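Local coordinates for protein sesquisabinene B synthase 2 (Santalum album, PDB 6A2A) that probably cyclises a farnesyl diphosphate substrate to the sesquiterpene sesquisabinene B, with magnesium or manganese ions as cofactor, at residues 264-269 against 309-314; 299-304 against 427-432; 476-481 against 487-492. One frame throughout, in Å; residues are numbered along the deposited sequence.

Contact 1 of 3, residues 264-269 against 309-314; sequences SRWWVG and GALITT
Two indole rings reach from residues 264-269 to the helix at 309-314, and both present their six-membered ends. Trp267 meets Thr314 at its edge: OG1 lies in the plane of the ring, 3.3 Å from CH2. The methyl of Ala310 approaches the same ring obliquely, with CB 3.9 Å from CZ3. Trp266 also works through its edge, where CH2 comes to 4.4 Å from Leu311 CG, a looser apolar touch, and Lys307 adds a cation-pi contact to this indole. The side chain of Trp267 leaves its helix with CG anti to the backbone N (chi1 -174°), which carries the indole across a wide gap, for the two short helical axes approach no closer than 12.7 Å. Tryptophan suits such spacing, being long, flat and largely apolar, and a small alanine opposite accepts the ring end.

The axes of the two segments cross at -37°, where helix 239-270 packs on helix 299-321, in the all-helical catalytic domain of a class I terpene synthase; helix 299-321 also carries the magnesium ligands Asp316 and Asp320. Thr356 and Thr360 of helix 348-372 touch Leu311, and Thr360 also touches Trp266.

The Thr314 hydroxyl lies beside its own backbone N and bonds back one turn. OG1 donates to Ala310 O at 2.8 Å, tilted 32° from the carbonyl plane, while Thr314 N reaches the same oxygen from the opposite face. That doubly held carbonyl satisfies a buried hydroxyl and fixes its rotation.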
ATOM      1  N   SER A 264      -7.852  -0.973   4.523  1.00 21.60           N
ATOM      2  CA  SER A 264      -7.685  -1.564   5.861  1.00 22.36           C
ATOM      3  C   SER A 264      -6.223  -1.899   6.071  1.00 21.80           C
ATOM      4  O   SER A 264      -5.622  -1.597   7.131  1.00 21.87           O
ATOM      5  CB  SER A 264      -8.525  -2.804   6.021  1.00 24.82           C
ATOM      6  OG  SER A 264      -9.879  -2.448   6.125  1.00 36.16           O
ATOM      7  N   ARG A 265      -5.621  -2.536   5.052  1.00 22.64           N
ATOM      8  CA  ARG A 265      -4.185  -2.854   5.168  1.00 23.41           C
ATOM      9  C   ARG A 265      -3.354  -1.572   5.311  1.00 20.97           C
ATOM     10  O   ARG A 265      -2.438  -1.521   6.143  1.00 21.61           O
ATOM     11  CB  ARG A 265      -3.736  -3.729   3.993  1.00 25.81           C
ATOM     12  CG  ARG A 265      -4.274  -5.149   4.082  1.00 32.36           C
ATOM     13  CD  ARG A 265      -3.728  -6.106   3.036  1.00 35.94           C
ATOM     14  NE  ARG A 265      -4.245  -5.811   1.709  1.00 45.16           N
ATOM     15  CZ  ARG A 265      -5.369  -6.316   1.215  1.00 46.02           C
ATOM     16  NH1 ARG A 265      -6.053  -7.212   1.905  1.00 47.57           N
ATOM     17  NH2 ARG A 265      -5.819  -5.906   0.046  1.00 42.62           N
ATOM     18  N   TRP A 266      -3.643  -0.529   4.540  1.00 19.85           N
ATOM     19  CA  TRP A 266      -2.977   0.749   4.650  1.00 18.33           C
ATOM     20  C   TRP A 266      -3.132   1.297   6.087  1.00 18.15           C
ATOM     21  O   TRP A 266      -2.165   1.796   6.664  1.00 19.94           O
ATOM     22  CB  TRP A 266      -3.541   1.750   3.629  1.00 21.15           C
ATOM     23  CG  TRP A 266      -3.162   3.173   3.895  1.00 19.11           C
ATOM     24  CD1 TRP A 266      -1.959   3.771   3.641  1.00 20.72           C
ATOM     25  CD2 TRP A 266      -4.012   4.195   4.467  1.00 17.65           C
ATOM     26  NE1 TRP A 266      -1.979   5.077   4.048  1.00 21.04           N
ATOM     27  CE2 TRP A 266      -3.238   5.374   4.544  1.00 17.91           C
ATOM     28  CE3 TRP A 266      -5.335   4.216   4.921  1.00 18.11           C
ATOM     29  CZ2 TRP A 266      -3.735   6.568   5.065  1.00 19.01           C
ATOM     30  CZ3 TRP A 266      -5.825   5.413   5.423  1.00 17.58           C
ATOM     31  CH2 TRP A 266      -5.050   6.570   5.460  1.00 17.30           C
ATOM     32  N   TRP A 267      -4.379   1.327   6.532  1.00 19.84           N
ATOM     33  CA  TRP A 267      -4.716   1.910   7.871  1.00 18.72           C
ATOM     34  C   TRP A 267      -3.976   1.169   8.980  1.00 20.89           C
ATOM     35  O   TRP A 267      -3.347   1.802   9.801  1.00 19.11           O
ATOM     36  CB  TRP A 267      -6.220   1.889   8.049  1.00 19.95           C
ATOM     37  CG  TRP A 267      -6.742   2.559   9.283  1.00 19.34           C
ATOM     38  CD1 TRP A 267      -7.424   1.971  10.295  1.00 21.30           C
ATOM     39  CD2 TRP A 267      -6.682   3.962   9.593  1.00 18.83           C
ATOM     40  NE1 TRP A 267      -7.806   2.912  11.208  1.00 21.92           N
ATOM     41  CE2 TRP A 267      -7.348   4.135  10.826  1.00 19.73           C
ATOM     42  CE3 TRP A 267      -6.131   5.064   8.949  1.00 17.80           C
ATOM     43  CZ2 TRP A 267      -7.532   5.386  11.402  1.00 20.78           C
ATOM     44  CZ3 TRP A 267      -6.313   6.316   9.517  1.00 21.62           C
ATOM     45  CH2 TRP A 267      -7.006   6.474  10.737  1.00 19.47           C
ATOM     46  N   VAL A 268      -4.014  -0.158   8.976  1.00 20.39           N
ATOM     47  CA  VAL A 268      -3.283  -0.896   9.990  1.00 21.27           C
ATOM     48  C   VAL A 268      -1.772  -0.591   9.849  1.00 21.50           C
ATOM     49  O   VAL A 268      -1.042  -0.486  10.872  1.00 21.56           O
ATOM     50  CB  VAL A 268      -3.641  -2.400   9.891  1.00 21.85           C
ATOM     51  CG1 VAL A 268      -2.700  -3.249  10.734  1.00 26.53           C
ATOM     52  CG2 VAL A 268      -5.093  -2.635  10.303  1.00 24.87           C
ATOM     53  N   GLY A 269      -1.265  -0.434   8.627  1.00 20.80           N
ATOM     54  CA  GLY A 269       0.117  -0.055   8.391  1.00 22.64           C
ATOM     55  C   GLY A 269       0.495   1.302   8.957  1.00 24.37           C
ATOM     56  O   GLY A 269       1.642   1.532   9.365  1.00 25.51           O
ATOM     57  N   GLY A 309     -10.296  11.381   4.209  1.00 14.52           N
ATOM     58  CA  GLY A 309     -11.387  11.448   5.189  1.00 15.51           C
ATOM     59  C   GLY A 309     -11.059  10.768   6.510  1.00 15.43           C
ATOM     60  O   GLY A 309     -11.388  11.299   7.578  1.00 17.12           O
ATOM     61  N   ALA A 310     -10.362   9.615   6.477  1.00 15.64           N
ATOM     62  CA  ALA A 310      -9.919   8.968   7.700  1.00 15.13           C
ATOM     63  C   ALA A 310      -8.917   9.865   8.454  1.00 15.25           C
ATOM     64  O   ALA A 310      -9.017   9.959   9.705  1.00 15.92           O
ATOM     65  CB  ALA A 310      -9.316   7.645   7.383  1.00 15.19           C
ATOM     66  N   LEU A 311      -8.067  10.583   7.763  1.00 15.54           N
ATOM     67  CA  LEU A 311      -7.118  11.491   8.408  1.00 15.65           C
ATOM     68  C   LEU A 311      -7.819  12.738   8.956  1.00 16.34           C
ATOM     69  O   LEU A 311      -7.416  13.208  10.044  1.00 16.16           O
ATOM     70  CB  LEU A 311      -5.984  11.859   7.439  1.00 16.92           C
ATOM     71  CG  LEU A 311      -5.075  10.652   7.160  1.00 17.99           C
ATOM     72  CD1 LEU A 311      -4.156  10.893   6.000  1.00 20.42           C
ATOM     73  CD2 LEU A 311      -4.300  10.277   8.399  1.00 22.33           C
ATOM     74  N   ILE A 312      -8.809  13.263   8.258  1.00 16.43           N
ATOM     75  CA  ILE A 312      -9.613  14.404   8.771  1.00 17.58           C
ATOM     76  C   ILE A 312     -10.262  14.000  10.094  1.00 16.71           C
ATOM     77  O   ILE A 312     -10.100  14.723  11.077  1.00 18.99           O
ATOM     78  CB  ILE A 312     -10.635  14.892   7.726  1.00 16.75           C
ATOM     79  CG1 ILE A 312      -9.921  15.578   6.572  1.00 17.06           C
ATOM     80  CG2 ILE A 312     -11.681  15.797   8.339  1.00 18.96           C
ATOM     81  CD1 ILE A 312     -10.796  15.831   5.388  1.00 17.95           C
ATOM     82  N   THR A 313     -10.885  12.804  10.154  1.00 15.60           N
ATOM     83  CA  THR A 313     -11.538  12.289  11.352  1.00 19.16           C
ATOM     84  C   THR A 313     -10.525  12.170  12.499  1.00 19.14           C
ATOM     85  O   THR A 313     -10.779  12.654  13.647  1.00 19.44           O
ATOM     86  CB  THR A 313     -12.252  10.956  11.071  1.00 23.79           C
ATOM     87  OG1 THR A 313     -13.242  11.261  10.083  1.00 26.18           O
ATOM     88  CG2 THR A 313     -12.876  10.354  12.317  1.00 26.78           C
ATOM     89  N   THR A 314      -9.342  11.626  12.196  1.00 17.30           N
ATOM     90  CA  THR A 314      -8.338  11.411  13.174  1.00 17.61           C
ATOM     91  C   THR A 314      -7.760  12.715  13.724  1.00 18.01           C
ATOM     92  O   THR A 314      -7.629  12.860  14.985  1.00 17.65           O
ATOM     93  CB  THR A 314      -7.193  10.599  12.581  1.00 19.32           C
ATOM     94  OG1 THR A 314      -7.767   9.354  12.186  1.00 19.82           O
ATOM     95  CG2 THR A 314      -6.094  10.358  13.578  1.00 21.96           C
TER

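Contact 2 of 3, residues 299-304 against 427-432; sequences GEVREM and YLLTVE
Val301 and Met304, one turn apart on the first stretch of helix 299-321, pack against Leu429 and Thr430 on helix 419-430. This is helix packing inside the alpha-helical, metal-binding domain of a class I terpene synthase, well away from the magnesium ligands, and it brings together parts of the chain more than 120 residues apart. The backbones come close here, with Val301 CA and Leu429 CA 6.7 Å apart.

Apolar contacts carry the interface. Leu429 directs its forked end at Met304, whose sulfur and terminal methyl lie against both branches: Met304 CE is 3.9 Å from Leu429 CD1, and Met304 SD is 4.1 Å from Leu429 CD2. Methionine fits this place because its unbranched chain can bend at the thioether, here at chi3 -86°, and fold its methyl onto the leucine. Trp367 of helix 348-372 touches both residues and extends the apolar cluster. Val301 meets the base of the same leucine, its CG2 4.2 Å from Leu429 CB, as the two side chains run past each other in opposite directions. A beta-branched valine offers a short, stiff side chain suited to such close backbones.

The polar groups bond within their own helix or to neighbouring ones. Tyr427 O receives both Thr430 N and Val431 N, and the Thr430 hydroxyl bonds back to Ser426 O. On the far side of helix 299-321, Arg302 forms a salt bridge with Glu259, tying that face to helix 239-270.

With its hydroxyl engaged by its own helix, Thr430 offers its methyl across the contact, meeting Val301 at about a right angle with Thr430 CG2 3.9 Å from Val301 CG2.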
ATOM      1  N   GLY A 299     -12.267   3.943  -8.691  1.00 20.84           N
ATOM      2  CA  GLY A 299     -11.700   3.265  -7.535  1.00 23.32           C
ATOM      3  C   GLY A 299     -10.491   3.974  -6.930  1.00 22.42           C
ATOM      4  O   GLY A 299     -10.406   4.164  -5.722  1.00 22.52           O
ATOM      5  N   GLU A 300      -9.489   4.282  -7.738  1.00 22.03           N
ATOM      6  CA  GLU A 300      -8.283   4.889  -7.176  1.00 23.07           C
ATOM      7  C   GLU A 300      -8.577   6.236  -6.495  1.00 21.76           C
ATOM      8  O   GLU A 300      -7.950   6.529  -5.439  1.00 19.31           O
ATOM      9  CB  GLU A 300      -7.209   5.122  -8.245  1.00 27.46           C
ATOM     10  CG  GLU A 300      -6.438   3.849  -8.523  1.00 33.63           C
ATOM     11  CD  GLU A 300      -5.207   4.111  -9.364  1.00 38.88           C
ATOM     12  OE1 GLU A 300      -5.375   4.362 -10.574  1.00 44.81           O
ATOM     13  OE2 GLU A 300      -4.121   4.175  -8.775  1.00 40.67           O
ATOM     14  N   VAL A 301      -9.382   7.055  -7.135  1.00 18.84           N
ATOM     15  CA  VAL A 301      -9.746   8.356  -6.591  1.00 18.32           C
ATOM     16  C   VAL A 301     -10.509   8.130  -5.287  1.00 18.24           C
ATOM     17  O   VAL A 301     -10.250   8.810  -4.271  1.00 16.68           O
ATOM     18  CB  VAL A 301     -10.562   9.166  -7.596  1.00 18.76           C
ATOM     19  CG1 VAL A 301     -11.162  10.419  -6.979  1.00 17.98           C
ATOM     20  CG2 VAL A 301      -9.706   9.518  -8.800  1.00 20.50           C
ATOM     21  N   ARG A 302     -11.468   7.237  -5.323  1.00 17.78           N
ATOM     22  CA  ARG A 302     -12.247   6.945  -4.120  1.00 19.09           C
ATOM     23  C   ARG A 302     -11.356   6.471  -2.971  1.00 18.83           C
ATOM     24  O   ARG A 302     -11.561   6.901  -1.810  1.00 18.21           O
ATOM     25  CB  ARG A 302     -13.307   5.882  -4.455  1.00 18.33           C
ATOM     26  CG  ARG A 302     -14.009   5.337  -3.244  1.00 18.08           C
ATOM     27  CD  ARG A 302     -15.304   4.590  -3.566  1.00 19.46           C
ATOM     28  NE  ARG A 302     -15.103   3.479  -4.532  1.00 19.79           N
ATOM     29  CZ  ARG A 302     -15.335   3.579  -5.868  1.00 21.85           C
ATOM     30  NH1 ARG A 302     -15.920   4.649  -6.413  1.00 18.59           N
ATOM     31  NH2 ARG A 302     -14.979   2.569  -6.639  1.00 21.75           N
ATOM     32  N   GLU A 303     -10.366   5.611  -3.243  1.00 17.45           N
ATOM     33  CA  GLU A 303      -9.440   5.187  -2.166  1.00 17.49           C
ATOM     34  C   GLU A 303      -8.722   6.424  -1.572  1.00 18.71           C
ATOM     35  O   GLU A 303      -8.530   6.521  -0.360  1.00 15.94           O
ATOM     36  CB  GLU A 303      -8.472   4.128  -2.675  1.00 18.44           C
ATOM     37  CG  GLU A 303      -9.116   2.754  -2.806  1.00 22.73           C
ATOM     38  CD  GLU A 303      -8.197   1.659  -3.381  1.00 26.75           C
ATOM     39  OE1 GLU A 303      -7.058   1.542  -2.914  1.00 30.76           O
ATOM     40  OE2 GLU A 303      -8.645   0.896  -4.277  1.00 29.47           O
ATOM     41  N   MET A 304      -8.252   7.343  -2.427  1.00 18.15           N
ATOM     42  CA  MET A 304      -7.482   8.434  -1.951  1.00 17.23           C
ATOM     43  C   MET A 304      -8.416   9.349  -1.144  1.00 17.94           C
ATOM     44  O   MET A 304      -8.001   9.895  -0.074  1.00 17.37           O
ATOM     45  CB  MET A 304      -6.754   9.164  -3.078  1.00 17.34           C
ATOM     46  CG  MET A 304      -5.506   8.407  -3.564  1.00 20.87           C
ATOM     47  SD  MET A 304      -4.649   9.285  -4.862  1.00 20.00           S
ATOM     48  CE  MET A 304      -5.558   8.713  -6.305  1.00 19.50           C
ATOM     49  N   TYR A 427     -10.793  17.281  -7.258  1.00 16.66           N
ATOM     50  CA  TYR A 427     -10.618  18.036  -8.500  1.00 17.36           C
ATOM     51  C   TYR A 427      -9.192  17.828  -9.050  1.00 20.24           C
ATOM     52  O   TYR A 427      -8.996  17.525 -10.259  1.00 21.92           O
ATOM     53  CB  TYR A 427     -10.917  19.507  -8.257  1.00 17.07           C
ATOM     54  CG  TYR A 427     -10.718  20.379  -9.473  1.00 18.41           C
ATOM     55  CD1 TYR A 427     -11.771  20.634 -10.335  1.00 18.71           C
ATOM     56  CD2 TYR A 427      -9.531  21.059  -9.685  1.00 21.63           C
ATOM     57  CE1 TYR A 427     -11.630  21.492 -11.419  1.00 22.14           C
ATOM     58  CE2 TYR A 427      -9.373  21.932 -10.765  1.00 21.30           C
ATOM     59  CZ  TYR A 427     -10.418  22.133 -11.643  1.00 23.27           C
ATOM     60  OH  TYR A 427     -10.233  23.010 -12.684  1.00 23.47           O
ATOM     61  N   LEU A 428      -8.188  17.993  -8.170  1.00 18.98           N
ATOM     62  CA  LEU A 428      -6.798  17.696  -8.518  1.00 19.41           C
ATOM     63  C   LEU A 428      -6.640  16.338  -9.220  1.00 19.05           C
ATOM     64  O   LEU A 428      -5.880  16.203 -10.232  1.00 19.67           O
ATOM     65  CB  LEU A 428      -5.958  17.694  -7.239  1.00 19.36           C
ATOM     66  CG  LEU A 428      -4.570  17.071  -7.360  1.00 19.18           C
ATOM     67  CD1 LEU A 428      -3.647  17.917  -8.198  1.00 19.64           C
ATOM     68  CD2 LEU A 428      -3.949  16.844  -5.985  1.00 18.81           C
ATOM     69  N   LEU A 429      -7.320  15.335  -8.711  1.00 16.96           N
ATOM     70  CA  LEU A 429      -7.121  13.949  -9.151  1.00 18.35           C
ATOM     71  C   LEU A 429      -7.928  13.608 -10.407  1.00 21.50           C
ATOM     72  O   LEU A 429      -7.686  12.512 -10.954  1.00 22.21           O
ATOM     73  CB  LEU A 429      -7.546  13.003  -8.021  1.00 19.44           C
ATOM     74  CG  LEU A 429      -6.684  13.102  -6.758  1.00 19.67           C
ATOM     75  CD1 LEU A 429      -7.252  12.215  -5.671  1.00 20.73           C
ATOM     76  CD2 LEU A 429      -5.246  12.700  -7.034  1.00 21.15           C
ATOM     77  N   THR A 430      -8.879  14.450 -10.798  1.00 20.90           N
ATOM     78  CA  THR A 430      -9.762  14.097 -11.946  1.00 21.18           C
ATOM     79  C   THR A 430      -9.786  15.140 -13.058  1.00 20.91           C
ATOM     80  O   THR A 430     -10.117  14.724 -14.206  1.00 24.03           O
ATOM     81  CB  THR A 430     -11.200  13.868 -11.485  1.00 19.22           C
ATOM     82  OG1 THR A 430     -11.705  15.068 -10.870  1.00 21.33           O
ATOM     83  CG2 THR A 430     -11.266  12.677 -10.565  1.00 20.32           C
ATOM     84  N   VAL A 431      -9.570  16.423 -12.795  1.00 22.58           N
ATOM     85  CA  VAL A 431      -9.637  17.470 -13.851  1.00 22.56           C
ATOM     86  C   VAL A 431      -8.655  17.139 -14.999  1.00 26.58           C
ATOM     87  O   VAL A 431      -7.561  16.634 -14.786  1.00 23.46           O
ATOM     88  CB  VAL A 431      -9.353  18.880 -13.296  1.00 24.72           C
ATOM     89  CG1 VAL A 431      -7.864  19.093 -13.013  1.00 23.49           C
ATOM     90  CG2 VAL A 431      -9.897  19.959 -14.229  1.00 25.85           C
ATOM     91  N   GLU A 432      -9.079  17.373 -16.239  1.00 29.47           N
ATOM     92  CA  GLU A 432      -8.120  17.233 -17.366  1.00 31.96           C
ATOM     93  C   GLU A 432      -7.122  18.394 -17.310  1.00 30.01           C
ATOM     94  O   GLU A 432      -7.513  19.525 -17.112  1.00 26.99           O
ATOM     95  CB  GLU A 432      -8.852  17.232 -18.718  1.00 38.04           C
ATOM     96  CG  GLU A 432      -9.625  15.949 -19.000  1.00 42.53           C
ATOM     97  CD  GLU A 432      -8.910  14.619 -18.745  1.00 47.97           C
ATOM     98  OE1 GLU A 432      -9.414  13.821 -17.916  1.00 58.47           O
ATOM     99  OE2 GLU A 432      -7.860  14.365 -19.380  1.00 57.80           O
TER

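Contact 3 of 3, residues 476-481 against 487-492; sequences KSIQCY and ASQEVA
The methyl of Ala492 is the small bump on which this contact turns, fitting between Ile478 and Tyr481, which stand one turn apart on the facing helix. Ile478 CG2 lies 3.7 Å from Ala492 CB on one flank. On the other, Tyr481 brings the edge of its ring, with CD2 also 3.7 Å from Ala492 CB, which lies in the ring plane. Alanine suits the spot because the backbones are close, Ile478 CA and Ala492 CA standing 5.6 Å apart.

Tyr481 swings out with CG anti to its backbone N (chi1 -175°), and this carries the ring along the partner segment as far as Ala487, whose CB meets CE2 obliquely at 4.1 Å. The ring thus touches Ala487, just before the N-cap Ser488, as well as a residue in the first turn of the second helix, while His495 stacks on it. Ile478, in turn, passes obliquely by Gln489: its CD1 tip sits 4.2 Å from OE1, and the amide oxygen finds its polar partner in Arg493.

The motif is a pair of consecutive helices, 477-485 and 489-510, joined by a tight connection. Ser488 is the N-cap of the second helix, its OG accepting from Val491 N at 3.1 Å with an N-H...O angle of 161°.

Apolar surfaces join the two segments, while polar bonds such as Ser488 OG with Val491 N and Gln489 OE1 with Arg493 stay on one side of the contact, so the pairing of these segments probably rests on shape and the burial of hydrocarbon.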
ATOM      1  N   LYS A 476     -21.704  25.873  17.137  1.00 32.02           N
ATOM      2  CA  LYS A 476     -22.437  25.142  16.162  1.00 30.92           C
ATOM      3  C   LYS A 476     -23.530  26.059  15.591  1.00 28.18           C
ATOM      4  O   LYS A 476     -23.916  27.001  16.239  1.00 25.60           O
ATOM      5  CB  LYS A 476     -23.042  23.895  16.826  1.00 32.63           C
ATOM      6  CG  LYS A 476     -22.053  22.849  17.313  1.00 40.10           C
ATOM      7  CD  LYS A 476     -21.507  21.986  16.206  1.00 45.46           C
ATOM      8  CE  LYS A 476     -20.404  21.041  16.651  1.00 52.40           C
ATOM      9  NZ  LYS A 476     -19.079  21.467  16.138  1.00 58.44           N
ATOM     10  N   SER A 477     -23.962  25.786  14.371  1.00 22.23           N
ATOM     11  CA  SER A 477     -24.916  26.611  13.659  1.00 23.31           C
ATOM     12  C   SER A 477     -26.148  27.111  14.423  1.00 25.12           C
ATOM     13  O   SER A 477     -26.392  28.264  14.490  1.00 24.51           O
ATOM     14  CB  SER A 477     -25.366  25.923  12.362  1.00 21.84           C
ATOM     15  OG  SER A 477     -24.316  25.628  11.512  1.00 22.55           O
ATOM     16  N   ILE A 478     -26.920  26.196  14.954  1.00 25.90           N
ATOM     17  CA  ILE A 478     -28.127  26.571  15.657  1.00 28.36           C
ATOM     18  C   ILE A 478     -27.836  27.517  16.816  1.00 27.61           C
ATOM     19  O   ILE A 478     -28.391  28.545  16.876  1.00 27.63           O
ATOM     20  CB  ILE A 478     -28.917  25.354  16.137  1.00 28.13           C
ATOM     21  CG1 ILE A 478     -29.344  24.494  14.966  1.00 27.88           C
ATOM     22  CG2 ILE A 478     -30.154  25.782  16.880  1.00 29.90           C
ATOM     23  CD1 ILE A 478     -29.794  23.121  15.344  1.00 29.33           C
ATOM     24  N   GLN A 479     -26.909  27.152  17.683  1.00 29.44           N
ATOM     25  CA  GLN A 479     -26.565  27.958  18.829  1.00 30.25           C
ATOM     26  C   GLN A 479     -26.056  29.316  18.436  1.00 32.36           C
ATOM     27  O   GLN A 479     -26.413  30.285  19.033  1.00 30.34           O
ATOM     28  CB  GLN A 479     -25.596  27.256  19.775  1.00 31.55           C
ATOM     29  CG  GLN A 479     -25.412  27.945  21.113  1.00 33.98           C
ATOM     30  CD  GLN A 479     -26.671  28.029  21.947  1.00 34.46           C
ATOM     31  OE1 GLN A 479     -27.330  27.052  22.177  1.00 41.72           O
ATOM     32  NE2 GLN A 479     -27.000  29.209  22.376  1.00 36.57           N
ATOM     33  N   CYS A 480     -25.243  29.379  17.402  1.00 27.44           N
ATOM     34  CA  CYS A 480     -24.751  30.650  16.931  1.00 30.21           C
ATOM     35  C   CYS A 480     -25.890  31.573  16.532  1.00 30.79           C
ATOM     36  O   CYS A 480     -25.857  32.719  16.816  1.00 32.03           O
ATOM     37  CB  CYS A 480     -23.839  30.483  15.723  1.00 32.53           C
ATOM     38  SG  CYS A 480     -22.221  29.932  16.108  1.00 34.44           S
ATOM     39  N   TYR A 481     -26.854  31.050  15.811  1.00 29.16           N
ATOM     40  CA  TYR A 481     -27.988  31.826  15.390  1.00 30.11           C
ATOM     41  C   TYR A 481     -28.854  32.187  16.590  1.00 33.68           C
ATOM     42  O   TYR A 481     -29.327  33.270  16.675  1.00 32.76           O
ATOM     43  CB  TYR A 481     -28.805  31.125  14.340  1.00 31.73           C
ATOM     44  CG  TYR A 481     -29.910  31.980  13.813  1.00 32.67           C
ATOM     45  CD1 TYR A 481     -29.666  32.964  12.912  1.00 34.29           C
ATOM     46  CD2 TYR A 481     -31.193  31.806  14.246  1.00 37.44           C
ATOM     47  CE1 TYR A 481     -30.672  33.752  12.439  1.00 37.79           C
ATOM     48  CE2 TYR A 481     -32.211  32.591  13.784  1.00 38.12           C
ATOM     49  CZ  TYR A 481     -31.945  33.556  12.881  1.00 38.16           C
ATOM     50  OH  TYR A 481     -32.949  34.316  12.427  1.00 40.19           O
ATOM     51  N   ALA A 487     -33.013  34.012  19.351  1.00 47.72           N
ATOM     52  CA  ALA A 487     -34.067  33.136  18.956  1.00 43.43           C
ATOM     53  C   ALA A 487     -34.088  31.882  19.758  1.00 40.22           C
ATOM     54  O   ALA A 487     -33.149  31.553  20.385  1.00 42.38           O
ATOM     55  CB  ALA A 487     -33.911  32.817  17.498  1.00 45.96           C
ATOM     56  N   SER A 488     -35.187  31.166  19.721  1.00 41.63           N
ATOM     57  CA  SER A 488     -35.290  29.921  20.433  1.00 43.27           C
ATOM     58  C   SER A 488     -34.657  28.800  19.659  1.00 43.77           C
ATOM     59  O   SER A 488     -34.383  28.938  18.515  1.00 38.87           O
ATOM     60  CB  SER A 488     -36.725  29.557  20.623  1.00 44.52           C
ATOM     61  OG  SER A 488     -37.349  29.366  19.400  1.00 46.50           O
ATOM     62  N   GLN A 489     -34.509  27.653  20.292  1.00 43.09           N
ATOM     63  CA  GLN A 489     -33.927  26.528  19.617  1.00 43.38           C
ATOM     64  C   GLN A 489     -34.771  26.132  18.446  1.00 43.87           C
ATOM     65  O   GLN A 489     -34.244  25.894  17.405  1.00 42.48           O
ATOM     66  CB  GLN A 489     -33.745  25.352  20.538  1.00 44.68           C
ATOM     67  CG  GLN A 489     -32.746  24.331  20.059  1.00 48.47           C
ATOM     68  CD  GLN A 489     -33.362  23.264  19.187  1.00 50.16           C
ATOM     69  OE1 GLN A 489     -32.771  22.813  18.245  1.00 54.68           O
ATOM     70  NE2 GLN A 489     -34.558  22.860  19.517  1.00 42.29           N
ATOM     71  N   GLU A 490     -36.083  26.100  18.587  1.00 40.53           N
ATOM     72  CA  GLU A 490     -36.941  25.725  17.477  1.00 43.80           C
ATOM     73  C   GLU A 490     -36.913  26.707  16.312  1.00 40.38           C
ATOM     74  O   GLU A 490     -36.884  26.324  15.179  1.00 36.01           O
ATOM     75  CB  GLU A 490     -38.372  25.531  17.957  1.00 47.10           C
ATOM     76  CG  GLU A 490     -38.471  24.558  19.104  1.00 56.18           C
ATOM     77  CD  GLU A 490     -37.900  25.078  20.419  1.00 59.35           C
ATOM     78  OE1 GLU A 490     -38.145  26.224  20.788  1.00 60.52           O
ATOM     79  OE2 GLU A 490     -37.205  24.325  21.094  1.00 62.48           O
ATOM     80  N   VAL A 491     -36.925  27.987  16.623  1.00 38.75           N
ATOM     81  CA  VAL A 491     -36.918  29.007  15.610  1.00 34.78           C
ATOM     82  C   VAL A 491     -35.585  28.981  14.902  1.00 36.23           C
ATOM     83  O   VAL A 491     -35.525  29.128  13.711  1.00 31.81           O
ATOM     84  CB  VAL A 491     -37.140  30.384  16.214  1.00 37.63           C
ATOM     85  CG1 VAL A 491     -36.730  31.471  15.270  1.00 33.33           C
ATOM     86  CG2 VAL A 491     -38.593  30.557  16.581  1.00 40.83           C
ATOM     87  N   ALA A 492     -34.522  28.803  15.661  1.00 30.38           N
ATOM     88  CA  ALA A 492     -33.201  28.761  15.094  1.00 32.48           C
ATOM     89  C   ALA A 492     -32.984  27.529  14.208  1.00 31.88           C
ATOM     90  O   ALA A 492     -32.379  27.624  13.194  1.00 29.73           O
ATOM     91  CB  ALA A 492     -32.178  28.840  16.177  1.00 32.35           C
TER

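Contacts 1 and 2 share helix 299-321, which meets helix 419-430 at its start and helix 239-270 further on; their centres lie about 17 Å apart and their nearest atoms about 5 Å. Their segments alternate along the chain, so the two closures interlock and bind helices distant in sequence into one bundle. Contact 3 comes later and is local, between the consecutive helices 477-485 and 489-510, with its centre about 34 Å from that of contact 1 and about 37 Å from that of contact 2, across the chain's centre from the latter. Contacts 1 and 3 pack near the magnesium-binding residues Asp316 and Asn460 respectively, though not on them; contact 2 lies away from these sites.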